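Local coordinates for PbSGBP-B lipoprotein (Prevotella bryantii B14, PDB 6D2Y), which probably binds plant polysaccharide, perhaps xyloglucan, at the bacterial cell surface and carries a magnesium ion in its glycan-binding domain, at residues A323-A327 / V443-I449. Sequence-based numbering, arbitrary orientation.
Sequences AGWGA and VECTPII
With CG set anti to the backbone N (chi1 174°), Trp325 swings its indole beyond Pro447 to Ile449, whose extended CG1-CD1 arm brings CD1 over one face of the ring. Ile449 CD1 lies 3.9 Å from the centroid of the Trp325 five-membered ring, 22° off its normal, a CH-pi contact that this longer arm can reach while the branch stays back at CB. Pro447 packs its CB 3.9 Å from Trp325 CB, near the start of the side chain, approaching the indole obliquely with a rigid apolar group that has no N-H to satisfy. Cys445 SG sits between its backbone N and carbonyl carbon (chi1 48°), which lets it accept a hydrogen bond from Gly326 N at 3.6 Å, a length natural for the large sulfur atom. Without a side chain, Gly326 lets Val443 CG2 come close, and its carbonyl takes the N-H of Val443, which arrives from well above the carbonyl plane. At the other end, Ile448 N reaches Ala323 O in a weak bond, while the small Ala323 CB fits against Ile448 CB at 3.7 Å. One water appears to link the middle, donating to Gly324 O and accepting from Thr446 N. Segment 323-327 is loop, and 443-449 runs from a loop into the first residue of strand 449-458, which farther along supplies Asp452 to the magnesium site; both belong to the probable xyloglucan-binding domain. Trp325 NE1 bonds to Gly328 O and, weakly, to Ala327 O, and Trp377 meets the indole edge-to-face. Because the polar links are scattered among peptide, sulfur and water without regular strand pairing, the fit of Ile449 and Pro447 against Trp325 probably carries much of the contact.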
loop_
_atom_site.group_PDB
_atom_site.type_symbol
_atom_site.label_atom_id
_atom_site.label_comp_id
_atom_site.label_asym_id
_atom_site.label_seq_id
_atom_site.Cartn_x
_atom_site.Cartn_y
_atom_site.Cartn_z
ATOM N N ALA A 323 -5.069 -23.375 -9.124
ATOM C CA ALA A 323 -4.659 -23.728 -7.770
ATOM C C ALA A 323 -5.032 -22.590 -6.818
ATOM O O ALA A 323 -4.197 -22.023 -6.118
ATOM C CB ALA A 323 -3.164 -24.032 -7.715
ATOM N N GLY A 324 -6.321 -22.261 -6.787
ATOM C CA GLY A 324 -6.775 -21.132 -6.000
ATOM C C GLY A 324 -6.592 -21.346 -4.509
ATOM O O GLY A 324 -6.574 -22.470 -4.008
ATOM N N TRP A 325 -6.456 -20.231 -3.797
ATOM C CA TRP A 325 -6.265 -20.210 -2.351
ATOM C C TRP A 325 -7.544 -19.676 -1.722
ATOM O O TRP A 325 -7.831 -18.477 -1.808
ATOM C CB TRP A 325 -5.060 -19.348 -1.982
ATOM C CG TRP A 325 -4.864 -19.149 -0.512
ATOM C CD1 TRP A 325 -5.150 -20.035 0.484
ATOM C CD2 TRP A 325 -4.333 -17.983 0.129
ATOM N NE1 TRP A 325 -4.832 -19.493 1.708
ATOM C CE2 TRP A 325 -4.326 -18.235 1.516
ATOM C CE3 TRP A 325 -3.862 -16.751 -0.336
ATOM C CZ2 TRP A 325 -3.868 -17.300 2.442
ATOM C CZ3 TRP A 325 -3.408 -15.825 0.586
ATOM C CH2 TRP A 325 -3.413 -16.105 1.958
ATOM N N GLY A 326 -8.310 -20.563 -1.093
ATOM C CA GLY A 326 -9.608 -20.183 -0.575
ATOM C C GLY A 326 -9.831 -20.516 0.885
ATOM O O GLY A 326 -10.918 -20.275 1.418
ATOM N N ALA A 327 -8.822 -21.071 1.550
ATOM C CA ALA A 327 -8.958 -21.386 2.964
ATOM C C ALA A 327 -7.598 -21.280 3.631
ATOM O O ALA A 327 -6.554 -21.340 2.977
ATOM C CB ALA A 327 -9.555 -22.781 3.181
ATOM N N VAL A 443 -13.211 -22.540 1.923
ATOM C CA VAL A 443 -13.614 -23.649 1.066
ATOM C C VAL A 443 -12.403 -24.543 0.839
ATOM O O VAL A 443 -11.268 -24.059 0.748
ATOM C CB VAL A 443 -14.210 -23.156 -0.270
ATOM C CG1 VAL A 443 -15.303 -22.128 -0.015
ATOM C CG2 VAL A 443 -13.132 -22.568 -1.168
ATOM N N GLU A 444 -12.645 -25.851 0.777
ATOM C CA GLU A 444 -11.559 -26.799 0.570
ATOM C C GLU A 444 -10.881 -26.532 -0.767
ATOM O O GLU A 444 -11.542 -26.286 -1.780
ATOM C CB GLU A 444 -12.090 -28.232 0.624
ATOM C CG GLU A 444 -11.017 -29.303 0.568
ATOM C CD GLU A 444 -11.598 -30.701 0.499
ATOM O OE1 GLU A 444 -12.645 -30.878 -0.160
ATOM O OE2 GLU A 444 -11.013 -31.620 1.107
ATOM N N CYS A 445 -9.552 -26.571 -0.768
ATOM C CA CYS A 445 -8.791 -26.175 -1.942
ATOM C C CYS A 445 -7.485 -26.957 -1.990
ATOM O O CYS A 445 -7.164 -27.739 -1.090
ATOM C CB CYS A 445 -8.523 -24.666 -1.936
ATOM S SG CYS A 445 -7.895 -24.019 -0.365
ATOM N N THR A 446 -6.738 -26.738 -3.069
ATOM C CA THR A 446 -5.376 -27.241 -3.232
ATOM C C THR A 446 -4.535 -26.053 -3.676
ATOM O O THR A 446 -4.226 -25.904 -4.866
ATOM C CB THR A 446 -5.311 -28.385 -4.244
ATOM O OG1 THR A 446 -5.862 -27.950 -5.495
ATOM C CG2 THR A 446 -6.093 -29.592 -3.743
ATOM N N PRO A 447 -4.155 -25.181 -2.747
ATOM C CA PRO A 447 -3.539 -23.912 -3.136
ATOM C C PRO A 447 -2.057 -24.047 -3.442
ATOM O O PRO A 447 -1.337 -24.850 -2.844
ATOM C CB PRO A 447 -3.765 -23.030 -1.904
ATOM C CG PRO A 447 -3.730 -23.998 -0.767
ATOM C CD PRO A 447 -4.303 -25.298 -1.285
ATOM N N ILE A 448 -1.614 -23.242 -4.403
ATOM C CA ILE A 448 -0.204 -23.087 -4.741
ATOM C C ILE A 448 0.119 -21.605 -4.643
ATOM O O ILE A 448 -0.455 -20.790 -5.376
ATOM C CB ILE A 448 0.122 -23.625 -6.142
ATOM C CG1 ILE A 448 0.067 -25.155 -6.156
ATOM C CG2 ILE A 448 1.493 -23.131 -6.589
ATOM C CD1 ILE A 448 0.679 -25.784 -7.399
ATOM N N ILE A 449 1.022 -21.255 -3.734
ATOM C CA ILE A 449 1.408 -19.870 -3.497
ATOM C C ILE A 449 2.908 -19.766 -3.702
ATOM O O ILE A 449 3.693 -20.317 -2.918
ATOM C CB ILE A 449 1.012 -19.386 -2.097
ATOM C CG1 ILE A 449 -0.507 -19.366 -1.951
ATOM C CG2 ILE A 449 1.627 -18.023 -1.813
ATOM C CD1 ILE A 449 -0.975 -19.253 -0.523
HETATM O O HOH W 1 -7.341 -24.621 -5.133
#